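Local coordinates for leucine-rich repeat protein (Bacteroides thetaiotaomicron, PDB 4ECN) that is of unknown function but, as an extracellular leucine-rich repeat protein, probably binds other proteins, at residues 341-346 and 441-446; 831-836 and 857-862; 839-844 and 865-870. One frame throughout, in Å; residues are numbered along the deposited sequence.

In the fold
Contact 1 is buried and lies on one side of the chain's centre; contacts 2 and 3 lie on the other, with about 58 Å between the nearest atoms of contacts 1 and 2. Contact 1 pairs two 3-10 turns and is held by side chains meeting a backbone carbonyl or a carboxylate. Contacts 2 and 3 are parallel strand pairs, partly buried, and rest mainly on backbone hydrogen bonds. They join the same two parts of the chain twice: 831-833 leads on to 841-843, and 857-859 to 865-867. Isoleucines and Tyr860 pack between these two contacts, whereas the polar and charged side chains of contact 3, Ser841, Asp843, Asp865 and Arg867, lie on the other face of its strands.

Contact 1 (341-346 and 441-446); sequences DAIGQL and SKAIQR
The guanidinium of Arg446 meets the backbone of Gly344 at its edge: Gly344 O lies 2° out of the guanidinium plane, and CA of Gln345 also sits near that plane. Arg446 NH1 donates to Gly344 O over 3.0 Å, with a nearly straight N-H...O angle of 167°, although the donor stands above the carbonyl plane. This is a worked case of neighbouring turns stacking in a leucine-rich repeat solenoid: the 3-10 turns 341-344 and 442-446 lie side by side, ahead of strands 351-353 and 452-456, which are neighbours in one parallel part of the sheet. CG of Arg446 is anti to N (chi1 -158°) and the chain runs extended to NE, a reach that brings NH1 to Gly344 while NE forms a salt bridge with Glu483. An alanine at Arg446 would remove the guanidinium, which is likely to leave Gly344 O and Glu483 without this shared partner. Between the turns the backbones come close, with Ala443 CB 3.7 Å from Gly344 CA, an approach consistent with a residue that has no side chain. Ile343 CG2 touches Ile444 CD1 at 3.8 Å, and both isoleucines also rest on Leu352 of strand 351-353. At the start of the second turn, Ser441 OG accepts from Ala443 N, making an ST turn, and itself donates to Asp341. That carboxylate is also held by the backbone N atoms of Glu470 and Asp471. Ser441 OG reaches Asp341 OD1 at 2.7 Å, on its anti side.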
loop_
_atom_site.group_PDB
_atom_site.type_symbol
_atom_site.label_atom_id
_atom_site.label_comp_id
_atom_site.label_asym_id
_atom_site.label_seq_id
_atom_site.Cartn_x
_atom_site.Cartn_y
_atom_site.Cartn_z
ATOM N N ASP A 341 19.557 -13.912 -7.420
ATOM C CA ASP A 341 19.072 -14.958 -8.330
ATOM C C ASP A 341 18.381 -16.094 -7.577
ATOM O O ASP A 341 17.634 -16.866 -8.178
ATOM C CB ASP A 341 20.231 -15.507 -9.159
ATOM C CG ASP A 341 21.052 -14.395 -9.757
ATOM O OD1 ASP A 341 20.476 -13.574 -10.520
ATOM O OD2 ASP A 341 22.223 -14.249 -9.352
ATOM N N ALA A 342 18.596 -16.153 -6.255
ATOM C CA ALA A 342 17.991 -17.098 -5.323
ATOM C C ALA A 342 16.450 -17.060 -5.388
ATOM O O ALA A 342 15.820 -18.082 -5.133
ATOM C CB ALA A 342 18.454 -16.786 -3.909
ATOM N N ILE A 343 15.846 -15.910 -5.773
ATOM C CA ILE A 343 14.388 -15.795 -5.901
ATOM C C ILE A 343 13.859 -16.793 -7.007
ATOM O O ILE A 343 12.683 -17.167 -6.975
ATOM C CB ILE A 343 13.953 -14.335 -6.177
ATOM C CG1 ILE A 343 12.445 -14.131 -5.873
ATOM C CG2 ILE A 343 14.367 -13.846 -7.568
ATOM C CD1 ILE A 343 12.127 -12.767 -5.228
ATOM N N GLY A 344 14.747 -17.255 -7.897
ATOM C CA GLY A 344 14.409 -18.211 -8.948
ATOM C C GLY A 344 14.056 -19.606 -8.467
ATOM O O GLY A 344 13.434 -20.379 -9.202
ATOM N N GLN A 345 14.449 -19.930 -7.224
ATOM C CA GLN A 345 14.205 -21.209 -6.572
ATOM C C GLN A 345 12.740 -21.362 -6.156
ATOM O O GLN A 345 12.211 -22.475 -6.154
ATOM C CB GLN A 345 15.130 -21.329 -5.332
ATOM C CG GLN A 345 14.891 -22.540 -4.411
ATOM C CD GLN A 345 14.816 -23.871 -5.131
ATOM O OE1 GLN A 345 15.531 -24.139 -6.106
ATOM N NE2 GLN A 345 13.921 -24.726 -4.670
ATOM N N LEU A 346 12.084 -20.253 -5.819
ATOM C CA LEU A 346 10.727 -20.231 -5.260
ATOM C C LEU A 346 9.658 -20.460 -6.338
ATOM O O LEU A 346 8.679 -19.728 -6.398
ATOM C CB LEU A 346 10.531 -18.876 -4.563
ATOM C CG LEU A 346 11.633 -18.503 -3.536
ATOM C CD1 LEU A 346 11.477 -17.080 -3.037
ATOM C CD2 LEU A 346 11.687 -19.490 -2.388
ATOM N N SER A 441 16.765 -9.360 -10.186
ATOM C CA SER A 441 17.308 -10.510 -10.942
ATOM C C SER A 441 16.368 -10.974 -12.066
ATOM O O SER A 441 15.157 -10.940 -11.867
ATOM C CB SER A 441 17.547 -11.686 -9.997
ATOM O OG SER A 441 17.859 -12.863 -10.722
ATOM N N LYS A 442 16.897 -11.467 -13.205
ATOM C CA LYS A 442 15.997 -11.965 -14.267
ATOM C C LYS A 442 15.439 -13.402 -13.907
ATOM O O LYS A 442 14.584 -13.913 -14.643
ATOM C CB LYS A 442 16.650 -11.957 -15.669
ATOM C CG LYS A 442 17.864 -12.858 -15.868
ATOM C CD LYS A 442 18.506 -12.673 -17.260
ATOM C CE LYS A 442 17.828 -13.372 -18.424
ATOM N NZ LYS A 442 18.139 -14.821 -18.465
ATOM N N ALA A 443 15.849 -13.988 -12.739
ATOM C CA ALA A 443 15.361 -15.274 -12.239
ATOM C C ALA A 443 13.818 -15.272 -12.050
ATOM O O ALA A 443 13.210 -16.335 -11.921
ATOM C CB ALA A 443 16.042 -15.607 -10.930
ATOM N N ILE A 444 13.190 -14.082 -12.072
ATOM C CA ILE A 444 11.741 -13.872 -11.985
ATOM C C ILE A 444 11.055 -14.690 -13.133
ATOM O O ILE A 444 9.942 -15.181 -12.947
ATOM C CB ILE A 444 11.454 -12.317 -12.044
ATOM C CG1 ILE A 444 12.030 -11.586 -10.820
ATOM C CG2 ILE A 444 10.001 -11.938 -12.231
ATOM C CD1 ILE A 444 11.582 -12.121 -9.441
ATOM N N GLN A 445 11.769 -14.900 -14.269
ATOM C CA GLN A 445 11.329 -15.668 -15.444
ATOM C C GLN A 445 11.167 -17.176 -15.179
ATOM O O GLN A 445 10.718 -17.907 -16.077
ATOM C CB GLN A 445 12.352 -15.513 -16.581
ATOM C CG GLN A 445 12.251 -14.234 -17.366
ATOM C CD GLN A 445 13.411 -14.089 -18.307
ATOM O OE1 GLN A 445 14.518 -13.749 -17.898
ATOM N NE2 GLN A 445 13.185 -14.332 -19.584
ATOM N N ARG A 446 11.622 -17.653 -14.002
ATOM C CA ARG A 446 11.557 -19.063 -13.637
ATOM C C ARG A 446 10.301 -19.342 -12.783
ATOM O O ARG A 446 9.915 -20.499 -12.636
ATOM C CB ARG A 446 12.838 -19.476 -12.891
ATOM C CG ARG A 446 13.126 -20.978 -12.921
ATOM C CD ARG A 446 14.403 -21.323 -12.183
ATOM N NE ARG A 446 14.720 -22.753 -12.245
ATOM C CZ ARG A 446 14.644 -23.604 -11.223
ATOM N NH1 ARG A 446 14.297 -23.174 -10.014
ATOM N NH2 ARG A 446 14.959 -24.881 -11.390
#

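Contact 2 (831-836 and 857-862); sequences ILDIAD and VLLYDK
Leu832 is joined to the strand beside it through both of its backbone polar atoms: its N donates to Val857 O at 2.9 Å, and its O accepts from Leu859 N. Two residues further on, Ile834 N reaches Leu859 O at 2.8 Å, so the bonds step alternately from one strand to the other. Side chains follow this register. Leu832 and Leu858 lie side by side and point the same way, CD2 of the first 3.8 Å from CD1 of the second; Leu858 CD1 also meets CG1 of Ile834, which is turned into the position between its own N and carbonyl carbon (chi1 60°). On the other face, Asp833 crosses over Leu859, with OD1 3.6 Å from the leucine CB; the same OD1 takes a weak bond from Ala835 N. These are the last two rungs of the parallel sheet that lines a leucine-rich repeat solenoid: strands 831-833 and 857-859 run 5° apart, and 857-859 is the outermost strand of that sheet within the chain. Past the strands the contact continues along the two loops. Ala835 CB packs on Tyr860 CA, and Asp836 N donates to Asp861 OD2 over 2.9 Å, approaching from above the carboxylate plane rather than within it. The second shell fixes these groups. Asp833 OD2 pairs with Arg784, while the carboxylate of Asp836 is held by Arg793 and Ser815. On the side of 831-833 turned from 857-859, strand 810-812 offers Leu811 to Leu832. Beyond the outermost strand, Tyr860 OH is hydrogen-bonded to Leu872 O.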
loop_
_atom_site.group_PDB
_atom_site.type_symbol
_atom_site.label_atom_id
_atom_site.label_comp_id
_atom_site.label_asym_id
_atom_site.label_seq_id
_atom_site.Cartn_x
_atom_site.Cartn_y
_atom_site.Cartn_z
ATOM N N ILE A 831 -35.467 23.485 11.834
ATOM C CA ILE A 831 -34.082 23.941 11.569
ATOM C C ILE A 831 -34.176 25.262 10.821
ATOM O O ILE A 831 -34.365 25.244 9.608
ATOM C CB ILE A 831 -33.171 22.938 10.831
ATOM C CG1 ILE A 831 -33.296 21.512 11.383
ATOM C CG2 ILE A 831 -31.723 23.433 10.878
ATOM C CD1 ILE A 831 -32.673 20.478 10.556
ATOM N N LEU A 832 -34.071 26.409 11.531
ATOM C CA LEU A 832 -34.248 27.712 10.889
ATOM C C LEU A 832 -33.041 28.617 11.074
ATOM O O LEU A 832 -32.660 28.892 12.209
ATOM C CB LEU A 832 -35.500 28.405 11.467
ATOM C CG LEU A 832 -35.943 29.713 10.811
ATOM C CD1 LEU A 832 -36.494 29.473 9.433
ATOM C CD2 LEU A 832 -37.019 30.389 11.635
ATOM N N ASP A 833 -32.482 29.124 9.948
ATOM C CA ASP A 833 -31.353 30.057 9.946
ATOM C C ASP A 833 -31.850 31.442 9.561
ATOM O O ASP A 833 -32.197 31.691 8.403
ATOM C CB ASP A 833 -30.214 29.594 9.016
ATOM C CG ASP A 833 -29.161 30.641 8.653
ATOM O OD1 ASP A 833 -28.743 31.418 9.552
ATOM O OD2 ASP A 833 -28.706 30.642 7.490
ATOM N N ILE A 834 -31.910 32.337 10.548
ATOM C CA ILE A 834 -32.347 33.699 10.323
ATOM C C ILE A 834 -31.230 34.668 10.749
ATOM O O ILE A 834 -31.459 35.880 10.777
ATOM C CB ILE A 834 -33.684 34.002 11.027
ATOM C CG1 ILE A 834 -33.606 33.822 12.565
ATOM C CG2 ILE A 834 -34.828 33.208 10.390
ATOM C CD1 ILE A 834 -34.746 34.565 13.308
ATOM N N ALA A 835 -30.009 34.131 11.025
ATOM C CA ALA A 835 -28.858 34.934 11.434
ATOM C C ALA A 835 -28.376 35.841 10.312
ATOM O O ALA A 835 -28.543 35.528 9.132
ATOM C CB ALA A 835 -27.730 34.046 11.888
ATOM N N ASP A 836 -27.812 36.984 10.699
ATOM C CA ASP A 836 -27.248 38.002 9.835
ATOM C C ASP A 836 -28.380 38.691 9.022
ATOM O O ASP A 836 -28.207 38.980 7.838
ATOM C CB ASP A 836 -26.149 37.391 8.931
ATOM C CG ASP A 836 -25.190 38.371 8.265
ATOM O OD1 ASP A 836 -25.394 39.610 8.419
ATOM O OD2 ASP A 836 -24.233 37.900 7.586
ATOM N N VAL A 857 -33.672 23.965 16.222
ATOM C CA VAL A 857 -32.355 24.539 15.990
ATOM C C VAL A 857 -32.532 25.896 15.367
ATOM O O VAL A 857 -32.947 25.989 14.208
ATOM C CB VAL A 857 -31.492 23.623 15.116
ATOM C CG1 VAL A 857 -30.052 24.119 15.073
ATOM C CG2 VAL A 857 -31.553 22.183 15.611
ATOM N N LEU A 858 -32.271 26.956 16.134
ATOM C CA LEU A 858 -32.421 28.289 15.583
ATOM C C LEU A 858 -31.072 28.951 15.501
ATOM O O LEU A 858 -30.359 29.026 16.504
ATOM C CB LEU A 858 -33.409 29.164 16.370
ATOM C CG LEU A 858 -33.678 30.536 15.746
ATOM C CD1 LEU A 858 -34.598 30.431 14.537
ATOM C CD2 LEU A 858 -34.276 31.490 16.747
ATOM N N LEU A 859 -30.710 29.379 14.275
ATOM C CA LEU A 859 -29.499 30.127 13.961
ATOM C C LEU A 859 -29.886 31.577 13.903
ATOM O O LEU A 859 -30.768 31.974 13.131
ATOM C CB LEU A 859 -28.795 29.662 12.682
ATOM C CG LEU A 859 -28.161 28.272 12.700
ATOM C CD1 LEU A 859 -27.399 28.023 11.421
ATOM C CD2 LEU A 859 -27.180 28.099 13.872
ATOM N N TYR A 860 -29.290 32.353 14.800
ATOM C CA TYR A 860 -29.615 33.744 15.024
ATOM C C TYR A 860 -28.457 34.464 15.715
ATOM O O TYR A 860 -27.473 33.829 16.131
ATOM C CB TYR A 860 -30.883 33.793 15.900
ATOM C CG TYR A 860 -30.614 33.386 17.334
ATOM C CD1 TYR A 860 -30.313 32.066 17.661
ATOM C CD2 TYR A 860 -30.597 34.331 18.359
ATOM C CE1 TYR A 860 -29.976 31.700 18.961
ATOM C CE2 TYR A 860 -30.270 33.974 19.667
ATOM C CZ TYR A 860 -29.973 32.653 19.964
ATOM O OH TYR A 860 -29.690 32.267 21.247
ATOM N N ASP A 861 -28.623 35.785 15.893
ATOM C CA ASP A 861 -27.703 36.693 16.562
ATOM C C ASP A 861 -28.394 37.303 17.768
ATOM O O ASP A 861 -29.506 37.828 17.621
ATOM C CB ASP A 861 -27.225 37.798 15.596
ATOM C CG ASP A 861 -26.605 37.350 14.284
ATOM O OD1 ASP A 861 -25.820 36.372 14.298
ATOM O OD2 ASP A 861 -26.836 38.035 13.253
ATOM N N LYS A 862 -27.730 37.303 18.946
ATOM C CA LYS A 862 -28.289 37.873 20.185
ATOM C C LYS A 862 -28.538 39.402 20.034
ATOM O O LYS A 862 -29.157 39.992 20.916
ATOM C CB LYS A 862 -27.384 37.581 21.400
ATOM C CG LYS A 862 -27.303 36.091 21.767
ATOM C CD LYS A 862 -26.415 35.817 22.984
ATOM C CE LYS A 862 -26.453 34.363 23.409
ATOM N NZ LYS A 862 -25.785 34.147 24.720
#

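Contact 3 (839-844 and 865-870); sequences NISIDV and DIRGCD
Arg867 extends from its strand across the neighbouring one and touches it at several points. Its CB sits 3.8 Å from Asp843 OD2, and this carboxylate, whose OD1 bonds to Thr845, stands nearly at a right angle to the guanidinium, their planes 85° apart. CG lies anti to the carbonyl carbon (chi1 -69°), and the chain then bends at chi3, which turns the tip back along the strands toward Asp865 and Ser841. NE forms a long salt bridge with Asp865 OD1, at 3.6 Å. CZ is 3.7 Å from Ser841 OG, and NH2 comes to 2.7 Å from that oxygen; Ser841 CA lies in the guanidinium plane, at its edge. Ser841 OG donates to Asp865 OD2 from above the carboxylate plane. Beneath this polar face the parallel pair 841-843 and 865-867 is laced by backbone bonds, among them Arg867 N to Ile842 O and Val844 N to Arg867 O, the latter at 2.8 Å. On the opposite face Ile842 and Ile866 lie side by side, and Val844 CG1 meets Ile866 CG2 at 3.8 Å. Strands 841-843 and 865-867 follow the last two strands of the leucine-rich repeat sheet, and pair as a separate two-stranded parallel sheet at that end. The chemistry divides by face: apolar branches pack on one, while on the other the arginine probably offsets the negative charge of Asp865 and, more distantly, of Asp843.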
loop_
_atom_site.group_PDB
_atom_site.type_symbol
_atom_site.label_atom_id
_atom_site.label_comp_id
_atom_site.label_asym_id
_atom_site.label_seq_id
_atom_site.Cartn_x
_atom_site.Cartn_y
_atom_site.Cartn_z
ATOM N N ASN A 839 -32.305 43.825 10.514
ATOM C CA ASN A 839 -33.523 44.566 10.696
ATOM C C ASN A 839 -34.707 43.609 10.828
ATOM O O ASN A 839 -35.844 44.036 10.642
ATOM C CB ASN A 839 -33.682 45.533 9.529
ATOM C CG ASN A 839 -32.552 46.553 9.427
ATOM O OD1 ASN A 839 -31.912 46.702 8.380
ATOM N ND2 ASN A 839 -32.263 47.266 10.515
ATOM N N ILE A 840 -34.447 42.332 11.220
ATOM C CA ILE A 840 -35.509 41.342 11.415
ATOM C C ILE A 840 -36.291 41.686 12.702
ATOM O O ILE A 840 -35.733 42.203 13.677
ATOM C CB ILE A 840 -34.993 39.865 11.424
ATOM C CG1 ILE A 840 -36.099 38.877 10.975
ATOM C CG2 ILE A 840 -34.364 39.451 12.766
ATOM C CD1 ILE A 840 -35.600 37.452 10.571
ATOM N N SER A 841 -37.593 41.413 12.652
ATOM C CA SER A 841 -38.558 41.564 13.726
ATOM C C SER A 841 -39.445 40.328 13.702
ATOM O O SER A 841 -40.320 40.222 12.838
ATOM C CB SER A 841 -39.344 42.862 13.555
ATOM O OG SER A 841 -40.183 43.124 14.667
ATOM N N ILE A 842 -39.155 39.346 14.578
ATOM C CA ILE A 842 -39.901 38.087 14.614
ATOM C C ILE A 842 -40.197 37.658 16.088
ATOM O O ILE A 842 -39.420 37.961 17.000
ATOM C CB ILE A 842 -39.092 37.010 13.851
ATOM C CG1 ILE A 842 -39.966 35.793 13.476
ATOM C CG2 ILE A 842 -37.769 36.624 14.585
ATOM C CD1 ILE A 842 -39.255 34.684 12.651
ATOM N N ASP A 843 -41.343 36.969 16.300
ATOM C CA ASP A 843 -41.761 36.436 17.601
ATOM C C ASP A 843 -41.737 34.899 17.540
ATOM O O ASP A 843 -42.414 34.284 16.698
ATOM C CB ASP A 843 -43.137 36.968 18.018
ATOM C CG ASP A 843 -43.522 36.619 19.450
ATOM O OD1 ASP A 843 -43.660 35.410 19.752
ATOM O OD2 ASP A 843 -43.739 37.558 20.254
ATOM N N VAL A 844 -40.949 34.289 18.435
ATOM C CA VAL A 844 -40.749 32.844 18.424
ATOM C C VAL A 844 -41.447 32.142 19.633
ATOM O O VAL A 844 -41.104 30.995 19.935
ATOM C CB VAL A 844 -39.235 32.514 18.387
ATOM C CG1 VAL A 844 -38.600 33.024 17.097
ATOM C CG2 VAL A 844 -38.502 33.063 19.608
ATOM N N ASP A 865 -33.773 41.512 16.769
ATOM C CA ASP A 865 -35.058 41.688 17.464
ATOM C C ASP A 865 -35.890 40.396 17.350
ATOM O O ASP A 865 -36.733 40.238 16.443
ATOM C CB ASP A 865 -35.837 42.904 16.927
ATOM C CG ASP A 865 -37.196 43.171 17.565
ATOM O OD1 ASP A 865 -37.408 42.748 18.721
ATOM O OD2 ASP A 865 -38.024 43.853 16.928
ATOM N N ILE A 866 -35.606 39.457 18.275
ATOM C CA ILE A 866 -36.289 38.173 18.362
ATOM C C ILE A 866 -37.019 38.111 19.721
ATOM O O ILE A 866 -36.420 37.827 20.771
ATOM C CB ILE A 866 -35.328 36.987 18.138
ATOM C CG1 ILE A 866 -34.559 37.151 16.805
ATOM C CG2 ILE A 866 -36.098 35.668 18.191
ATOM C CD1 ILE A 866 -33.296 36.327 16.675
ATOM N N ARG A 867 -38.315 38.423 19.676
ATOM C CA ARG A 867 -39.220 38.412 20.821
ATOM C C ARG A 867 -39.744 36.976 21.089
ATOM O O ARG A 867 -39.816 36.157 20.158
ATOM C CB ARG A 867 -40.397 39.385 20.557
ATOM C CG ARG A 867 -39.979 40.857 20.558
ATOM C CD ARG A 867 -40.947 41.786 19.842
ATOM N NE ARG A 867 -40.825 41.657 18.392
ATOM C CZ ARG A 867 -41.846 41.535 17.549
ATOM N NH1 ARG A 867 -43.098 41.559 18.000
ATOM N NH2 ARG A 867 -41.625 41.398 16.249
ATOM N N GLY A 868 -40.067 36.688 22.358
ATOM C CA GLY A 868 -40.709 35.445 22.773
ATOM C C GLY A 868 -39.942 34.307 23.407
ATOM O O GLY A 868 -40.566 33.307 23.778
ATOM N N CYS A 869 -38.610 34.408 23.523
ATOM C CA CYS A 869 -37.828 33.331 24.142
ATOM C C CYS A 869 -36.683 33.933 24.950
ATOM O O CYS A 869 -35.746 34.530 24.398
ATOM C CB CYS A 869 -37.321 32.328 23.109
ATOM S SG CYS A 869 -36.405 30.934 23.816
ATOM N N ASP A 870 -36.782 33.782 26.276
ATOM C CA ASP A 870 -35.787 34.315 27.196
ATOM C C ASP A 870 -34.541 33.448 27.184
ATOM O O ASP A 870 -33.448 33.976 27.387
ATOM C CB ASP A 870 -36.364 34.433 28.617
ATOM C CG ASP A 870 -37.433 35.501 28.737
ATOM O OD1 ASP A 870 -38.535 35.309 28.161
ATOM O OD2 ASP A 870 -37.172 36.529 29.402
#